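Local coordinates for iron-regulated outer membrane protein (Neisseria meningitidis, PDB 4B7O) that serves as a TonB-dependent iron transporter of the outer membrane and probably takes up iron-siderophore complexes into the periplasm, at residues 99-103 with 244-248; 270-276 with 305-311; 377-383 with 446-452. All blocks are in the same frame, centred on the assembly; numbering follows the deposited sequence.

Contact 1 of 3, residues 99-103 with 244-248; sequences GGNGT and SALDK
Asn-101 meets the 244-248 segment with both ends of its amide. Its OD1 accepts from Lys-248 NZ at 2.7 Å, the ammonium arriving in the carbonyl plane on a lone pair (C=O...N angle 137°). On the other end ND2 donates to the backbone carbonyl of Ser-244, 3.1 Å from ND2 to O, with the acceptor close to the amide plane. Two partners lying near that plane fix the rotation of the amide. The lysine reaches OD1 on an extended chain coming from the direction opposite to the asparagine, in which a chi1 of -162° sets CG anti to the backbone N and points the amide at the 244-248 segment. Beside this polar grip, Leu-246 CD1 packs on Gly-102 CA at 3.5 Å, a spot where the backbone has a positive phi of 54° and no side chain intervenes. In the second shell Glu-223 OE1 takes both Lys-248 NZ and Asn-101 ND2, which ties the two donors to one carboxylate and probably steadies the lysine's charge. Arg-279 holds the Asn-101 carbonyl. The contact thus joins a plug-domain loop, between strands 95-97 and 107-109, to the start of barrel strand 246-259, which is flanked by strands 212-223 and 264-276.

Contact 2 of 3, residues 270-276 with 305-311; sequences HMEDQHR and ETTQSNT. Unlike the reference sequence in segment 270-276: Glu-272 (reference Lys).
Two neighbouring antiparallel strands of the TonB-dependent receptor barrel make up this contact, their short axes 4.6 Å apart at 170°. Met-271/Asn-310, Asp-273/Gln-308 and His-275/Thr-306 are the hydrogen-bonded pairs; the bond from His-275 N to Thr-306 O measures 2.7 Å. The face carrying His-270, Glu-272, Gln-274 and Arg-276 adds a row of side-chain links across the non-hydrogen-bonded pairs. Gln-274, extended with CG anti to N (chi1 178°), brings NE2 to Thr-307 OG1 at 2.7 Å, almost straight at 176° and within the amide plane. Ser-309 OG donates a hydrogen bond to Glu-272 OE2, also 2.7 Å, but from above the carboxylate plane. Next along, His-270 ND1 and Thr-311 OG1 are hydrogen-bonded at the ring's edge, 3.1 Å apart. At the far end Arg-276 and Glu-305 run side by side; Glu-305 OE2 sits over one guanidinium face, 3.8 Å from Arg-276 NE, a long salt bridge of charge alone. Glu-305 OE2 is also hydrogen-bonded to the hydroxyl of Tyr-303. The face of Met-271, Asp-273 and His-275 turns to the plug side, where Met-271 touches Val-139 and Leu-143 and His-275 meets the Phe-137 ring. Strand 246-259 borders 270-276 along its other edge, as strand 323-339 borders 305-311.

Contact 3 of 3, residues 377-383 with 446-452; sequences LLKYGIN and GAYIEAI
With chi1 at 62°, CG of Tyr-448 sits between its backbone N and carbonyl carbon, which swings the phenol across to the partner strand and lays it over Gly-381. One ring face then receives Gly-381 N, 3.3 Å from Tyr-448 CZ and offset toward the rim; having no side chain, Gly-381 lets the ring lie this close to the backbone. The hydroxyl continues to Asn-367 on the next strand. Asn-383 OD1 approaches the ring at its edge, 4.0 Å from Tyr-448 CD2, while Arg-465 and Asn-365 hold its amide. Beyond Tyr-448, Lys-379 and Glu-450 run alongside each other, Lys-379 CD being 3.4 Å from Glu-450 OE1; the lysine chain, bent near its end, turns NZ away from Glu-450 to a salt bridge with Asp-369 on strand 355-373. The same CD lies 3.7 Å from Ile-452 CD1. On the opposite face the contacts are apolar: Leu-378 CD1 meets Ile-449 CG1 at 3.8 Å and Ile-382 CD1 meets Ala-447 CB at 3.7 Å. Eight backbone bonds join the strands, from Leu-377 N to Ile-452 O (2.6 Å) at one end to the Asn-383/Gly-446 pair at the other. The short axes run antiparallel at 170°. An apolar outer face backed by a largely polar one, from which Glu-450 makes weak hydrogen bonds to Ser-155 and Ser-157 of the plug, is characteristic of a transmembrane beta-barrel wall enclosing a plug.

How the contacts relate
Along the chain the three contacts follow in series, contact 1 closing before contact 2 opens and contact 2 before contact 3. Contacts 1 and 2 are neighbours, their centres 14 Å apart: strands 246-259 and 264-276 are adjacent in the barrel, Asp-247 N probably bonds to Arg-276 O at 2.8 Å, and His-275 CE1 packs on Gly-102 CA at 3.6 Å, so one plug loop meets both strands. Contact 3 is remote, about 40 Å from contact 1 and 32 Å from contact 2 between centres, and contacts 1 and 3 lie on opposite sides of the chain's centre. Contacts 2 and 3 are therefore separate strand-strand seams of the barrel wall, whereas contact 1 fastens the plug to it.

Contact 1 of 3, residues 99-103 with 244-248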
loop_
_atom_site.group_PDB
_atom_site.type_symbol
_atom_site.label_atom_id
_atom_site.label_comp_id
_atom_site.label_asym_id
_atom_site.label_seq_id
_atom_site.Cartn_x
_atom_site.Cartn_y
_atom_site.Cartn_z
ATOM N N GLY A 99 -0.582 4.044 -13.690
ATOM C CA GLY A 99 -1.104 5.366 -14.128
ATOM C C GLY A 99 -2.475 5.761 -13.549
ATOM O O GLY A 99 -3.220 4.924 -13.023
ATOM N N GLY A 100 -2.808 7.042 -13.649
ATOM C CA GLY A 100 -4.175 7.445 -13.306
ATOM C C GLY A 100 -4.261 8.001 -11.915
ATOM O O GLY A 100 -3.273 8.001 -11.185
ATOM N N ASN A 101 -5.433 8.481 -11.529
ATOM C CA ASN A 101 -5.506 9.221 -10.277
ATOM C C ASN A 101 -6.280 8.386 -9.305
ATOM O O ASN A 101 -7.046 7.477 -9.716
ATOM C CB ASN A 101 -6.173 10.551 -10.512
ATOM C CG ASN A 101 -5.929 11.577 -9.392
ATOM O OD1 ASN A 101 -5.474 11.262 -8.267
ATOM N ND2 ASN A 101 -6.272 12.830 -9.697
ATOM N N GLY A 102 -6.061 8.662 -8.016
ATOM C CA GLY A 102 -6.751 7.942 -6.944
ATOM C C GLY A 102 -6.596 6.432 -7.068
ATOM O O GLY A 102 -5.497 5.923 -7.310
ATOM N N THR A 103 -7.719 5.731 -6.953
ATOM C CA THR A 103 -7.763 4.285 -6.900
ATOM C C THR A 103 -7.745 3.674 -8.291
ATOM O O THR A 103 -7.846 2.442 -8.452
ATOM C CB THR A 103 -8.928 3.799 -6.031
ATOM O OG1 THR A 103 -10.118 4.544 -6.352
ATOM C CG2 THR A 103 -8.577 4.064 -4.611
ATOM N N SER A 244 -10.305 11.728 -14.740
ATOM C CA SER A 244 -9.126 11.501 -13.970
ATOM C C SER A 244 -9.017 12.563 -12.922
ATOM O O SER A 244 -7.991 12.647 -12.267
ATOM C CB SER A 244 -7.885 11.456 -14.877
ATOM O OG SER A 244 -7.618 12.713 -15.478
ATOM N N ALA A 245 -10.083 13.352 -12.761
ATOM C CA ALA A 245 -10.166 14.467 -11.781
ATOM C C ALA A 245 -10.612 13.955 -10.439
ATOM O O ALA A 245 -11.537 13.146 -10.349
ATOM C CB ALA A 245 -11.161 15.559 -12.260
ATOM N N LEU A 246 -9.969 14.404 -9.375
ATOM C CA LEU A 246 -10.439 14.049 -8.049
ATOM C C LEU A 246 -10.308 15.184 -7.115
ATOM O O LEU A 246 -9.263 15.844 -7.076
ATOM C CB LEU A 246 -9.642 12.884 -7.490
ATOM C CG LEU A 246 -10.096 11.499 -8.003
ATOM C CD1 LEU A 246 -9.169 10.428 -7.427
ATOM C CD2 LEU A 246 -11.562 11.171 -7.692
ATOM N N ASP A 247 -11.365 15.421 -6.356
ATOM C CA ASP A 247 -11.270 16.327 -5.264
ATOM C C ASP A 247 -11.006 15.542 -3.983
ATOM O O ASP A 247 -11.926 14.972 -3.409
ATOM C CB ASP A 247 -12.531 17.159 -5.090
ATOM C CG ASP A 247 -12.334 18.246 -4.048
ATOM O OD1 ASP A 247 -11.211 18.745 -3.876
ATOM O OD2 ASP A 247 -13.261 18.624 -3.374
ATOM N N LYS A 248 -9.758 15.544 -3.532
ATOM C CA LYS A 248 -9.298 14.763 -2.365
ATOM C C LYS A 248 -9.304 15.602 -1.117
ATOM O O LYS A 248 -8.743 16.696 -1.081
ATOM C CB LYS A 248 -7.874 14.314 -2.610
ATOM C CG LYS A 248 -7.769 13.396 -3.823
ATOM C CD LYS A 248 -6.315 13.304 -4.223
ATOM C CE LYS A 248 -6.109 12.261 -5.276
ATOM N NZ LYS A 248 -4.836 12.536 -5.988
#

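Contact 2 of 3, residues 270-276 with 305-311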
loop_
_atom_site.group_PDB
_atom_site.type_symbol
_atom_site.label_atom_id
_atom_site.label_comp_id
_atom_site.label_asym_id
_atom_site.label_seq_id
_atom_site.Cartn_x
_atom_site.Cartn_y
_atom_site.Cartn_z
ATOM N N HIS A 270 -8.331 10.234 15.107
ATOM C CA HIS A 270 -9.285 10.063 14.004
ATOM C C HIS A 270 -8.902 10.656 12.689
ATOM O O HIS A 270 -8.526 11.823 12.585
ATOM C CB HIS A 270 -10.688 10.507 14.379
ATOM C CG HIS A 270 -11.654 10.223 13.310
ATOM N ND1 HIS A 270 -12.158 8.982 13.101
ATOM C CD2 HIS A 270 -12.151 11.034 12.286
ATOM C CE1 HIS A 270 -12.948 9.004 12.030
ATOM N NE2 HIS A 270 -12.947 10.272 11.532
ATOM N N MET A 271 -9.026 9.853 11.653
ATOM C CA MET A 271 -8.567 10.267 10.352
ATOM C C MET A 271 -9.588 9.950 9.253
ATOM O O MET A 271 -10.141 8.847 9.259
ATOM C CB MET A 271 -7.258 9.547 10.063
ATOM C CG MET A 271 -6.910 9.400 8.614
ATOM S SD MET A 271 -5.234 8.687 8.549
ATOM C CE MET A 271 -5.535 7.472 7.241
ATOM N N GLU A 272 -9.789 10.889 8.313
ATOM C CA GLU A 272 -10.528 10.610 7.078
ATOM C C GLU A 272 -9.779 11.034 5.850
ATOM O O GLU A 272 -9.170 12.106 5.845
ATOM C CB GLU A 272 -11.832 11.375 7.020
ATOM C CG GLU A 272 -12.768 10.985 8.137
ATOM C CD GLU A 272 -14.213 10.809 7.692
ATOM O OE1 GLU A 272 -14.697 11.521 6.737
ATOM O OE2 GLU A 272 -14.849 9.950 8.350
ATOM N N ASP A 273 -9.887 10.240 4.800
ATOM C CA ASP A 273 -9.233 10.499 3.539
ATOM C C ASP A 273 -10.308 10.234 2.492
ATOM O O ASP A 273 -10.834 9.130 2.412
ATOM C CB ASP A 273 -8.084 9.518 3.370
ATOM C CG ASP A 273 -7.089 9.941 2.306
ATOM O OD1 ASP A 273 -7.446 10.589 1.302
ATOM O OD2 ASP A 273 -5.905 9.604 2.470
ATOM N N GLN A 274 -10.649 11.226 1.701
ATOM C CA GLN A 274 -11.793 11.089 0.839
ATOM C C GLN A 274 -11.547 11.569 -0.576
ATOM O O GLN A 274 -10.976 12.633 -0.762
ATOM C CB GLN A 274 -12.966 11.832 1.422
ATOM C CG GLN A 274 -14.185 11.753 0.531
ATOM C CD GLN A 274 -15.426 12.242 1.260
ATOM O OE1 GLN A 274 -15.698 13.421 1.299
ATOM N NE2 GLN A 274 -16.163 11.338 1.832
ATOM N N HIS A 275 -11.888 10.752 -1.558
ATOM C CA HIS A 275 -11.804 11.157 -2.958
ATOM C C HIS A 275 -13.193 11.355 -3.497
ATOM O O HIS A 275 -14.045 10.493 -3.308
ATOM C CB HIS A 275 -11.199 10.058 -3.812
ATOM C CG HIS A 275 -9.811 9.701 -3.427
ATOM N ND1 HIS A 275 -9.090 8.828 -4.122
ATOM C CD2 HIS A 275 -9.004 10.133 -2.372
ATOM C CE1 HIS A 275 -7.894 8.693 -3.569
ATOM N NE2 HIS A 275 -7.839 9.488 -2.493
ATOM N N ARG A 276 -13.421 12.460 -4.207
ATOM C CA ARG A 276 -14.709 12.662 -4.840
ATOM C C ARG A 276 -14.583 13.190 -6.257
ATOM O O ARG A 276 -13.732 14.011 -6.558
ATOM C CB ARG A 276 -15.626 13.511 -3.963
ATOM C CG ARG A 276 -15.055 14.836 -3.567
ATOM C CD ARG A 276 -15.127 15.067 -2.073
ATOM N NE ARG A 276 -16.286 15.890 -1.775
ATOM C CZ ARG A 276 -16.718 16.162 -0.551
ATOM N NH1 ARG A 276 -16.058 15.718 0.512
ATOM N NH2 ARG A 276 -17.799 16.906 -0.394
ATOM N N GLU A 305 -17.973 8.981 -4.239
ATOM C CA GLU A 305 -17.101 9.337 -3.131
ATOM C C GLU A 305 -16.546 8.098 -2.479
ATOM O O GLU A 305 -17.304 7.261 -1.987
ATOM C CB GLU A 305 -17.819 10.155 -2.078
ATOM C CG GLU A 305 -18.210 11.567 -2.498
ATOM C CD GLU A 305 -19.022 12.283 -1.420
ATOM O OE1 GLU A 305 -19.394 11.610 -0.447
ATOM O OE2 GLU A 305 -19.275 13.513 -1.533
ATOM N N THR A 306 -15.218 8.008 -2.468
ATOM C CA THR A 306 -14.501 6.921 -1.836
ATOM C C THR A 306 -13.717 7.422 -0.609
ATOM O O THR A 306 -12.913 8.364 -0.680
ATOM C CB THR A 306 -13.586 6.212 -2.841
ATOM O OG1 THR A 306 -14.345 5.952 -4.020
ATOM C CG2 THR A 306 -13.117 4.852 -2.269
ATOM N N THR A 307 -13.957 6.777 0.516
ATOM C CA THR A 307 -13.475 7.267 1.791
ATOM C C THR A 307 -12.803 6.156 2.589
ATOM O O THR A 307 -13.292 5.041 2.629
ATOM C CB THR A 307 -14.646 7.804 2.614
ATOM O OG1 THR A 307 -15.396 8.710 1.793
ATOM C CG2 THR A 307 -14.142 8.515 3.864
ATOM N N GLN A 308 -11.673 6.472 3.200
ATOM C CA GLN A 308 -11.049 5.603 4.176
ATOM C C GLN A 308 -11.026 6.384 5.467
ATOM O O GLN A 308 -10.576 7.542 5.495
ATOM C CB GLN A 308 -9.617 5.254 3.742
ATOM C CG GLN A 308 -8.962 4.178 4.609
ATOM C CD GLN A 308 -7.643 3.673 4.038
ATOM O OE1 GLN A 308 -7.602 2.647 3.373
ATOM N NE2 GLN A 308 -6.562 4.419 4.268
ATOM N N SER A 309 -11.498 5.768 6.536
ATOM C CA SER A 309 -11.539 6.397 7.859
ATOM C C SER A 309 -10.899 5.507 8.855
ATOM O O SER A 309 -11.002 4.302 8.753
ATOM C CB SER A 309 -12.979 6.603 8.324
ATOM O OG SER A 309 -13.409 7.767 7.686
ATOM N N ASN A 310 -10.304 6.105 9.870
ATOM C CA ASN A 310 -9.579 5.347 10.868
ATOM C C ASN A 310 -9.756 5.954 12.247
ATOM O O ASN A 310 -9.431 7.128 12.459
ATOM C CB ASN A 310 -8.088 5.345 10.493
ATOM C CG ASN A 310 -7.331 4.197 11.131
ATOM O OD1 ASN A 310 -7.939 3.260 11.687
ATOM N ND2 ASN A 310 -5.993 4.245 11.051
ATOM N N THR A 311 -10.244 5.173 13.193
ATOM C CA THR A 311 -10.200 5.591 14.582
ATOM C C THR A 311 -9.241 4.710 15.354
ATOM O O THR A 311 -9.374 3.475 15.387
ATOM C CB THR A 311 -11.597 5.490 15.216
ATOM O OG1 THR A 311 -12.475 6.208 14.366
ATOM C CG2 THR A 311 -11.616 6.127 16.565
#

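Contact 3 of 3, residues 377-383 with 446-452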
loop_
_atom_site.group_PDB
_atom_site.type_symbol
_atom_site.label_atom_id
_atom_site.label_comp_id
_atom_site.label_asym_id
_atom_site.label_seq_id
_atom_site.Cartn_x
_atom_site.Cartn_y
_atom_site.Cartn_z
ATOM N N LEU A 377 16.356 -10.430 23.914
ATOM C CA LEU A 377 15.006 -9.903 24.104
ATOM C C LEU A 377 14.075 -10.987 23.633
ATOM O O LEU A 377 14.399 -11.714 22.684
ATOM C CB LEU A 377 14.818 -8.622 23.277
ATOM C CG LEU A 377 13.535 -7.790 23.462
ATOM C CD1 LEU A 377 13.462 -7.137 24.857
ATOM C CD2 LEU A 377 13.401 -6.718 22.385
ATOM N N LEU A 378 12.951 -11.139 24.321
ATOM C CA LEU A 378 11.929 -12.091 23.927
ATOM C C LEU A 378 10.696 -11.263 23.545
ATOM O O LEU A 378 10.318 -10.327 24.281
ATOM C CB LEU A 378 11.577 -12.970 25.126
ATOM C CG LEU A 378 10.682 -14.195 24.875
ATOM C CD1 LEU A 378 11.046 -14.989 23.621
ATOM C CD2 LEU A 378 10.708 -15.141 26.073
ATOM N N LYS A 379 10.091 -11.549 22.400
ATOM C CA LYS A 379 8.877 -10.798 22.006
ATOM C C LYS A 379 7.748 -11.760 21.862
ATOM O O LYS A 379 7.938 -12.869 21.330
ATOM C CB LYS A 379 9.029 -10.095 20.657
ATOM C CG LYS A 379 9.963 -8.897 20.601
ATOM C CD LYS A 379 10.318 -8.630 19.145
ATOM C CE LYS A 379 9.720 -7.354 18.578
ATOM N NZ LYS A 379 10.076 -6.222 19.479
ATOM N N TYR A 380 6.557 -11.351 22.317
ATOM C CA TYR A 380 5.375 -12.179 22.114
ATOM C C TYR A 380 4.191 -11.221 22.077
ATOM O O TYR A 380 4.225 -10.115 22.656
ATOM C CB TYR A 380 5.253 -13.239 23.242
ATOM C CG TYR A 380 5.441 -12.585 24.604
ATOM C CD1 TYR A 380 6.689 -12.188 25.010
ATOM C CD2 TYR A 380 4.342 -12.294 25.461
ATOM C CE1 TYR A 380 6.907 -11.569 26.229
ATOM C CE2 TYR A 380 4.542 -11.644 26.692
ATOM C CZ TYR A 380 5.836 -11.297 27.072
ATOM O OH TYR A 380 6.110 -10.625 28.242
ATOM N N GLY A 381 3.152 -11.639 21.384
ATOM C CA GLY A 381 1.961 -10.871 21.347
ATOM C C GLY A 381 0.862 -11.533 20.598
ATOM O O GLY A 381 0.958 -12.716 20.218
ATOM N N ILE A 382 -0.162 -10.739 20.344
ATOM C CA ILE A 382 -1.481 -11.228 19.863
ATOM C C ILE A 382 -2.021 -10.285 18.801
ATOM O O ILE A 382 -1.937 -9.082 18.957
ATOM C CB ILE A 382 -2.497 -11.181 21.036
ATOM C CG1 ILE A 382 -2.082 -12.151 22.125
ATOM C CG2 ILE A 382 -3.886 -11.602 20.587
ATOM C CD1 ILE A 382 -2.298 -13.583 21.658
ATOM N N ASN A 383 -2.578 -10.850 17.736
ATOM C CA ASN A 383 -3.133 -10.104 16.636
ATOM C C ASN A 383 -4.567 -10.542 16.458
ATOM O O ASN A 383 -4.820 -11.750 16.320
ATOM C CB ASN A 383 -2.396 -10.461 15.351
ATOM C CG ASN A 383 -0.901 -10.224 15.433
ATOM O OD1 ASN A 383 -0.127 -11.144 15.158
ATOM N ND2 ASN A 383 -0.486 -8.994 15.810
ATOM N N GLY A 446 -3.772 -14.207 15.592
ATOM C CA GLY A 446 -2.352 -14.512 15.613
ATOM C C GLY A 446 -1.744 -14.419 17.014
ATOM O O GLY A 446 -1.978 -13.451 17.782
ATOM N N ALA A 447 -0.988 -15.435 17.399
ATOM C CA ALA A 447 -0.046 -15.213 18.497
ATOM C C ALA A 447 1.340 -15.581 17.981
ATOM O O ALA A 447 1.489 -16.414 17.078
ATOM C CB ALA A 447 -0.420 -16.053 19.676
ATOM N N TYR A 448 2.354 -14.949 18.531
ATOM C CA TYR A 448 3.678 -15.175 18.022
ATOM C C TYR A 448 4.563 -15.055 19.188
ATOM O O TYR A 448 4.230 -14.368 20.165
ATOM C CB TYR A 448 4.093 -14.077 17.014
ATOM C CG TYR A 448 4.153 -12.676 17.600
ATOM C CD1 TYR A 448 5.280 -12.216 18.239
ATOM C CD2 TYR A 448 3.069 -11.828 17.515
ATOM C CE1 TYR A 448 5.334 -10.942 18.768
ATOM C CE2 TYR A 448 3.105 -10.562 18.064
ATOM C CZ TYR A 448 4.233 -10.133 18.674
ATOM O OH TYR A 448 4.256 -8.886 19.207
ATOM N N ILE A 449 5.730 -15.666 19.061
ATOM C CA ILE A 449 6.796 -15.483 20.049
ATOM C C ILE A 449 8.106 -15.420 19.264
ATOM O O ILE A 449 8.305 -16.182 18.312
ATOM C CB ILE A 449 6.781 -16.638 21.103
ATOM C CG1 ILE A 449 8.094 -16.650 21.858
ATOM C CG2 ILE A 449 6.594 -18.003 20.438
ATOM C CD1 ILE A 449 8.058 -17.467 23.111
ATOM N N GLU A 450 8.987 -14.509 19.627
ATOM C CA GLU A 450 10.177 -14.264 18.846
ATOM C C GLU A 450 11.314 -13.953 19.773
ATOM O O GLU A 450 11.169 -13.146 20.705
ATOM C CB GLU A 450 9.963 -13.070 17.922
ATOM C CG GLU A 450 11.032 -12.891 16.861
ATOM C CD GLU A 450 10.712 -11.744 15.895
ATOM O OE1 GLU A 450 10.786 -10.567 16.346
ATOM O OE2 GLU A 450 10.392 -12.023 14.695
ATOM N N ALA A 451 12.467 -14.563 19.500
ATOM C CA ALA A 451 13.636 -14.374 20.357
ATOM C C ALA A 451 14.741 -13.598 19.641
ATOM O O ALA A 451 15.041 -13.876 18.490
ATOM C CB ALA A 451 14.151 -15.734 20.845
ATOM N N ILE A 452 15.353 -12.644 20.318
ATOM C CA ILE A 452 16.395 -11.925 19.682
ATOM C C ILE A 452 17.554 -11.954 20.628
ATOM O O ILE A 452 17.442 -11.459 21.766
ATOM C CB ILE A 452 15.964 -10.477 19.365
ATOM C CG1 ILE A 452 14.791 -10.513 18.381
ATOM C CG2 ILE A 452 17.094 -9.632 18.788
ATOM C CD1 ILE A 452 13.935 -9.305 18.518
#